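Local coordinates for gamma-glutamyl-gamma-aminobutyraldehyde dehydrogenase (Burkholderia cenocepacia, PDB 4LIH), which probably oxidises gamma-glutamyl-gamma-aminobutyraldehyde and related aldehydes to the corresponding carboxylic acids, with NAD(P)+ as the hydride acceptor, at residues A[117-121]-A[122-126]; A[107-110]-A[111-114]; A[264-267]-A[268-271]. One frame throughout, in Å; residues are numbered along the deposited sequence.

Contact 1. Residues A[117-121]-A[122-126]; sequences AGKPI and GDTTT
Pro120 and Ile121 hand their carbonyls to the first turn of helix 121-142: Thr124 N donates to Pro120 O at 3.0 Å, Asp123 N adds a weak bond to the same oxygen, and Thr125 N reaches Ile121 O. The oxygen of Ile121 is gripped a second time, by the hydroxyl of the same threonine, with Thr125 OG1 only 2.8 Å from Ile121 O. That hydroxyl lies in the carbonyl plane, whereas the amide N of Thr125 is tilted 32° from it. With chi1 at 59°, OG1 sits between the backbone N and the carbonyl carbon of Thr125, and Thr125 CG2 lies 4.0 Å from Ile121 CG1. Thr126 repeats the side-chain bond one residue on, through OG1 to Gly122 O. Ile121 crosses Thr124 at a slant, its CD1 3.6 Å from Thr124 OG1. The Thr124 hydroxyl itself is engaged by Thr114 OG1 and Ser110 O of the preceding helix, while Trp17 of helix 14-23 touches both Ile121 and Thr125.

This is the short connection between two successive helices, 106-117 and 121-142. Gly118, at positive phi, takes the chain out of the first, and Pro120 is the N-cap residue of the second. Its ring runs alongside the Asp123 side chain, both pointing the same way, and Pro120 CG lies 3.5 Å from Asp123 OD2. Lys119 CB packs on Thr124 CG2 at 3.8 Å. The lysine chain then bends at chi3 and chi4 and carries CE past the same methyl. Its ammonium is held by Asn176 O and Asn304 OD1 through hydrogen bonds and by Asp128 through a salt bridge.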
loop_
_atom_site.group_PDB
_atom_site.type_symbol
_atom_site.label_atom_id
_atom_site.label_comp_id
_atom_site.label_asym_id
_atom_site.label_seq_id
_atom_site.Cartn_x
_atom_site.Cartn_y
_atom_site.Cartn_z
ATOM N N ALA A 117 39.714 9.314 -3.925
ATOM C CA ALA A 117 38.916 9.735 -5.090
ATOM C C ALA A 117 38.981 11.233 -5.383
ATOM O O ALA A 117 38.398 11.660 -6.362
ATOM C CB ALA A 117 37.474 9.311 -4.885
ATOM N N GLY A 118 39.669 12.003 -4.525
ATOM C CA GLY A 118 39.929 13.448 -4.743
ATOM C C GLY A 118 38.777 14.359 -4.377
ATOM O O GLY A 118 38.767 15.535 -4.727
ATOM N N LYS A 119 37.798 13.799 -3.681
ATOM C CA LYS A 119 36.584 14.484 -3.279
ATOM C C LYS A 119 36.763 15.391 -2.059
ATOM O O LYS A 119 37.280 14.937 -1.044
ATOM C CB LYS A 119 35.552 13.408 -2.982
ATOM C CG LYS A 119 35.138 12.600 -4.210
ATOM C CD LYS A 119 34.436 11.301 -3.772
ATOM C CE LYS A 119 33.161 11.538 -2.983
ATOM N NZ LYS A 119 31.968 11.760 -3.848
ATOM N N PRO A 120 36.323 16.669 -2.136
ATOM C CA PRO A 120 36.564 17.555 -0.996
ATOM C C PRO A 120 36.198 16.916 0.376
ATOM O O PRO A 120 35.149 16.262 0.506
ATOM C CB PRO A 120 35.663 18.756 -1.310
ATOM C CG PRO A 120 35.643 18.826 -2.815
ATOM C CD PRO A 120 35.608 17.357 -3.227
ATOM N N ILE A 121 37.025 17.159 1.401
ATOM C CA ILE A 121 36.782 16.678 2.734
ATOM C C ILE A 121 35.518 17.317 3.354
ATOM O O ILE A 121 34.844 16.676 4.151
ATOM C CB ILE A 121 38.059 16.858 3.642
ATOM C CG1 ILE A 121 37.933 16.101 4.979
ATOM C CG2 ILE A 121 38.369 18.314 3.876
ATOM C CD1 ILE A 121 38.043 14.582 4.856
ATOM N N GLY A 122 35.182 18.539 2.945
ATOM C CA GLY A 122 33.962 19.205 3.388
ATOM C C GLY A 122 32.730 18.453 2.840
ATOM O O GLY A 122 31.642 18.487 3.431
ATOM N N ASP A 123 32.888 17.801 1.693
ATOM C CA ASP A 123 31.851 16.975 1.088
ATOM C C ASP A 123 31.744 15.577 1.712
ATOM O O ASP A 123 30.643 15.096 2.052
ATOM C CB ASP A 123 32.127 16.828 -0.431
ATOM C CG ASP A 123 31.957 18.164 -1.245
ATOM O OD1 ASP A 123 31.505 19.206 -0.707
ATOM O OD2 ASP A 123 32.195 18.134 -2.489
ATOM N N THR A 124 32.881 14.882 1.831
ATOM C CA THR A 124 32.877 13.484 2.317
ATOM C C THR A 124 32.418 13.324 3.760
ATOM O O THR A 124 31.781 12.326 4.109
ATOM C CB THR A 124 34.217 12.752 2.116
ATOM O OG1 THR A 124 35.277 13.408 2.841
ATOM C CG2 THR A 124 34.534 12.660 0.646
ATOM N N THR A 125 32.737 14.318 4.588
ATOM C CA THR A 125 32.320 14.335 5.969
ATOM C C THR A 125 30.845 14.622 6.185
ATOM O O THR A 125 30.306 14.280 7.247
ATOM C CB THR A 125 33.128 15.349 6.809
ATOM O OG1 THR A 125 32.960 16.664 6.272
ATOM C CG2 THR A 125 34.613 14.976 6.836
ATOM N N THR A 126 30.189 15.231 5.191
ATOM C CA THR A 126 28.834 15.674 5.338
ATOM C C THR A 126 27.814 15.051 4.374
ATOM O O THR A 126 26.644 14.960 4.707
ATOM C CB THR A 126 28.732 17.202 5.194
ATOM O OG1 THR A 126 29.108 17.586 3.862
ATOM C CG2 THR A 126 29.626 17.861 6.203
#

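Contact 2. Residues A[107-110]-A[111-114]; sequences DELS and LLET
Four consecutive i to i+4 bonds tie residues 107-110 to 111-114 as one unbroken run of alpha helix: Leu111 N to Asp107 O, Leu112 N to Glu108 O, Glu113 N to Leu109 O and Thr114 N to Ser110 O. They are even in length. Leu112 N lies 2.9 Å from Glu108 O. The longest of the four puts Glu113 N 3.1 Å from Leu109 O.

On one flank Glu108 and Leu112 lie side by side and point the same way. Glu108 CG meets Leu112 CD1 at 4.2 Å, so between the two side chains it is the aliphatic part of Glu108 that meets the leucine. Leu112 CG, anti to its own carbonyl carbon (chi1 -71°), leans back over the turn and comes to 3.2 Å from Glu108 O. Leu109 joins from the next position, its CD2 standing 4.4 Å from Leu112 CD1. Both leucines press on helix 206-218, Leu109 on Val211 and Leu112 on Thr207. Leu111 leads off another way, to Trp17 and Lys20 of helix 14-23, and Ser110 OG turns back to Leu106 O within the helix.

The two glutamates find partners in different ways. Glu108 is extended and forms a salt bridge to Arg210, where helix 206-218 passes. Glu113 bends at chi2 (82°), and its two carboxylate oxygens go to separate donors, OE1 to Thr207 OG1 and OE2 to Ile179 N. Because Ile179 lies at the start of helix 178-191, that helix end would probably help to stabilise a negative charge on the buried Glu113.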
loop_
_atom_site.group_PDB
_atom_site.type_symbol
_atom_site.label_atom_id
_atom_site.label_comp_id
_atom_site.label_asym_id
_atom_site.label_seq_id
_atom_site.Cartn_x
_atom_site.Cartn_y
_atom_site.Cartn_z
ATOM N N ASP A 107 35.414 10.220 10.559
ATOM C CA ASP A 107 36.617 10.975 10.134
ATOM C C ASP A 107 37.555 10.113 9.271
ATOM O O ASP A 107 37.981 10.555 8.212
ATOM C CB ASP A 107 37.417 11.547 11.319
ATOM C CG ASP A 107 36.697 12.674 12.023
ATOM O OD1 ASP A 107 35.675 13.172 11.556
ATOM O OD2 ASP A 107 37.175 13.085 13.084
ATOM N N GLU A 108 37.840 8.897 9.722
ATOM C CA GLU A 108 38.665 7.945 8.971
ATOM C C GLU A 108 38.072 7.638 7.586
ATOM O O GLU A 108 38.782 7.663 6.573
ATOM C CB GLU A 108 38.843 6.639 9.736
ATOM C CG GLU A 108 39.790 5.663 9.081
ATOM C CD GLU A 108 39.733 4.278 9.665
ATOM O OE1 GLU A 108 38.933 4.033 10.601
ATOM O OE2 GLU A 108 40.493 3.425 9.185
ATOM N N LEU A 109 36.768 7.396 7.551
ATOM C CA LEU A 109 36.117 7.001 6.302
ATOM C C LEU A 109 36.075 8.193 5.343
ATOM O O LEU A 109 36.270 8.059 4.146
ATOM C CB LEU A 109 34.709 6.473 6.579
ATOM C CG LEU A 109 34.618 5.108 7.226
ATOM C CD1 LEU A 109 33.184 4.816 7.642
ATOM C CD2 LEU A 109 35.147 4.040 6.278
ATOM N N SER A 110 35.744 9.350 5.881
ATOM C CA SER A 110 35.761 10.573 5.095
ATOM C C SER A 110 37.162 10.841 4.515
ATOM O O SER A 110 37.292 11.176 3.325
ATOM C CB SER A 110 35.288 11.731 5.937
ATOM O OG SER A 110 33.960 11.547 6.366
ATOM N N LEU A 111 38.201 10.670 5.331
ATOM C CA LEU A 111 39.583 10.931 4.865
ATOM C C LEU A 111 40.037 9.905 3.819
ATOM O O LEU A 111 40.670 10.257 2.835
ATOM C CB LEU A 111 40.548 11.038 6.060
ATOM C CG LEU A 111 42.059 11.193 5.731
ATOM C CD1 LEU A 111 42.362 12.535 5.063
ATOM C CD2 LEU A 111 42.858 11.040 7.012
ATOM N N LEU A 112 39.699 8.631 4.010
ATOM C CA LEU A 112 39.968 7.613 3.011
ATOM C C LEU A 112 39.331 7.955 1.666
ATOM O O LEU A 112 40.009 7.852 0.642
ATOM C CB LEU A 112 39.463 6.243 3.467
ATOM C CG LEU A 112 40.220 5.596 4.587
ATOM C CD1 LEU A 112 39.415 4.418 5.111
ATOM C CD2 LEU A 112 41.579 5.118 4.064
ATOM N N GLU A 113 38.062 8.383 1.683
ATOM C CA GLU A 113 37.326 8.744 0.463
ATOM C C GLU A 113 37.938 9.927 -0.273
ATOM O O GLU A 113 37.960 9.941 -1.503
ATOM C CB GLU A 113 35.845 9.088 0.788
ATOM C CG GLU A 113 34.865 9.049 -0.401
ATOM C CD GLU A 113 34.398 7.633 -0.689
ATOM O OE1 GLU A 113 35.192 6.693 -0.560
ATOM O OE2 GLU A 113 33.224 7.435 -0.967
ATOM N N THR A 114 38.362 10.930 0.493
ATOM C CA THR A 114 38.963 12.173 -0.027
ATOM C C THR A 114 40.356 11.857 -0.606
ATOM O O THR A 114 40.673 12.302 -1.689
ATOM C CB THR A 114 39.066 13.255 1.082
ATOM O OG1 THR A 114 37.760 13.789 1.385
ATOM C CG2 THR A 114 40.005 14.382 0.691
#

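Contact 3. Residues A[264-267]-A[268-271]; sequences AQSN and LKRA
This is a local turn, closed by an Asx-turn bond from Lys269 N to Asn267 OD1 and by the lysine ammonium, where helix 253-266 gives way to strand 270-274 in a beta-alpha-beta unit of the Rossmann-like domain usual in aldehyde dehydrogenases. The amide oxygen of Asn267 organises it. Lys269 NZ lies 2.9 Å from Asn267 OD1, and the backbone Lys269 N bonds to Asn267 OD1 at 3.1 Å. The two donors come one on each face of the amide plane, 40° out of it for NZ and 59° for N, so neither is on a lone pair. Asn267 CG occupies the place between the backbone N and the carbonyl carbon (chi1 66°), which folds the amide over the turn. The lysine chain doubles back at chi3 and chi4, crossing the asparagine and bringing CE within 3.7 Å of Asn267 OD1.

Both groups are tied further to the end of helix 232-240 and the loop after it. Lys269 NZ also donates to Ala239 O at the helix end and to His241 O in the loop, and Asn267 ND2 donates to Val244 O, so the amide is fixed at both its ends.

Leu268 takes a left-handed backbone conformation and turns its side chain back along the helix. Leu268 CD2 rests 4.0 Å from Ala264 CA and 4.4 Å from Ala264 CB. The second subunit meets this patch, with its Met260 against Ala264 and its Lys257 against Leu268.

Beyond the turn, Arg270 makes backbone bonds to Asp245 and Ile247 as strand 270-274 settles beside parallel strand 246-250, while Lys269 touches Ala263 of helix 253-266 and Ile247 of that neighbouring strand.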
loop_
_atom_site.group_PDB
_atom_site.type_symbol
_atom_site.label_atom_id
_atom_site.label_comp_id
_atom_site.label_asym_id
_atom_site.label_seq_id
_atom_site.Cartn_x
_atom_site.Cartn_y
_atom_site.Cartn_z
ATOM N N ALA A 264 22.618 -12.354 -19.188
ATOM C CA ALA A 264 21.683 -13.155 -19.982
ATOM C C ALA A 264 22.324 -14.432 -20.454
ATOM O O ALA A 264 21.721 -15.503 -20.347
ATOM C CB ALA A 264 21.251 -12.372 -21.209
ATOM N N GLN A 265 23.531 -14.287 -21.015
ATOM C CA GLN A 265 24.267 -15.373 -21.658
ATOM C C GLN A 265 24.693 -16.486 -20.705
ATOM O O GLN A 265 24.900 -17.643 -21.122
ATOM C CB GLN A 265 25.474 -14.735 -22.309
ATOM C CG GLN A 265 26.806 -15.396 -22.214
ATOM C CD GLN A 265 27.836 -14.517 -22.878
ATOM O OE1 GLN A 265 27.490 -13.443 -23.429
ATOM N NE2 GLN A 265 29.098 -14.926 -22.811
ATOM N N SER A 266 24.840 -16.139 -19.437
ATOM C CA SER A 266 25.271 -17.115 -18.436
ATOM C C SER A 266 24.062 -17.787 -17.812
ATOM O O SER A 266 23.636 -18.834 -18.297
ATOM C CB SER A 266 26.172 -16.461 -17.404
ATOM O OG SER A 266 25.536 -15.341 -16.780
ATOM N N ASN A 267 23.495 -17.206 -16.755
ATOM C CA ASN A 267 22.393 -17.859 -16.026
ATOM C C ASN A 267 21.166 -16.992 -15.866
ATOM O O ASN A 267 20.320 -17.283 -15.016
ATOM C CB ASN A 267 22.853 -18.309 -14.625
ATOM C CG ASN A 267 23.201 -17.153 -13.731
ATOM O OD1 ASN A 267 23.305 -15.987 -14.192
ATOM N ND2 ASN A 267 23.401 -17.448 -12.428
ATOM N N LEU A 268 21.069 -15.940 -16.660
ATOM C CA LEU A 268 19.889 -15.044 -16.626
ATOM C C LEU A 268 19.696 -14.393 -15.237
ATOM O O LEU A 268 18.559 -14.011 -14.832
ATOM C CB LEU A 268 18.618 -15.763 -17.093
ATOM C CG LEU A 268 18.400 -16.035 -18.586
ATOM C CD1 LEU A 268 17.272 -17.034 -18.742
ATOM C CD2 LEU A 268 18.078 -14.800 -19.420
ATOM N N LYS A 269 20.824 -14.216 -14.532
ATOM C CA LYS A 269 20.845 -13.472 -13.268
ATOM C C LYS A 269 20.166 -12.130 -13.519
ATOM O O LYS A 269 20.278 -11.564 -14.634
ATOM C CB LYS A 269 22.284 -13.243 -12.750
ATOM C CG LYS A 269 23.209 -12.465 -13.672
ATOM C CD LYS A 269 24.589 -12.139 -13.075
ATOM C CE LYS A 269 25.303 -13.353 -12.505
ATOM N NZ LYS A 269 25.588 -14.420 -13.503
ATOM N N ARG A 270 19.479 -11.605 -12.505
ATOM C CA ARG A 270 18.816 -10.309 -12.663
ATOM C C ARG A 270 19.872 -9.252 -12.822
ATOM O O ARG A 270 20.836 -9.239 -12.074
ATOM C CB ARG A 270 17.927 -9.956 -11.470
ATOM C CG ARG A 270 16.559 -10.615 -11.530
ATOM C CD ARG A 270 16.706 -12.120 -11.477
ATOM N NE ARG A 270 15.435 -12.805 -11.250
ATOM C CZ ARG A 270 14.857 -13.679 -12.062
ATOM N NH1 ARG A 270 15.324 -13.925 -13.277
ATOM N NH2 ARG A 270 13.756 -14.281 -11.666
ATOM N N ALA A 271 19.666 -8.324 -13.757
ATOM C CA ALA A 271 20.676 -7.299 -13.983
ATOM C C ALA A 271 20.024 -5.947 -13.884
ATOM O O ALA A 271 19.025 -5.681 -14.572
ATOM C CB ALA A 271 21.364 -7.456 -15.321
#

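How the contacts relate
Along the chain the order is contact 2, contact 1, contact 3. The first two are neighbours, with centres 8 Å apart: helix 106-117 holds contact 2, and contact 1 is the turn out of it and the start of helix 121-142. They meet directly, for Lys119 O lies 2.7 Å from Thr114 OG1 in a probable hydrogen bond, and Ser110 OG packs on Thr125 CA. Contact 3 is on the opposite side of the chain's centre, about 35 Å from contact 2 and 36 Å from contact 1, between centres. It borders another subunit and opens the strand that ends at Glu274, the predicted active-site residue, whereas contacts 1 and 2 lie on two successive helices, with no other subunit touching them.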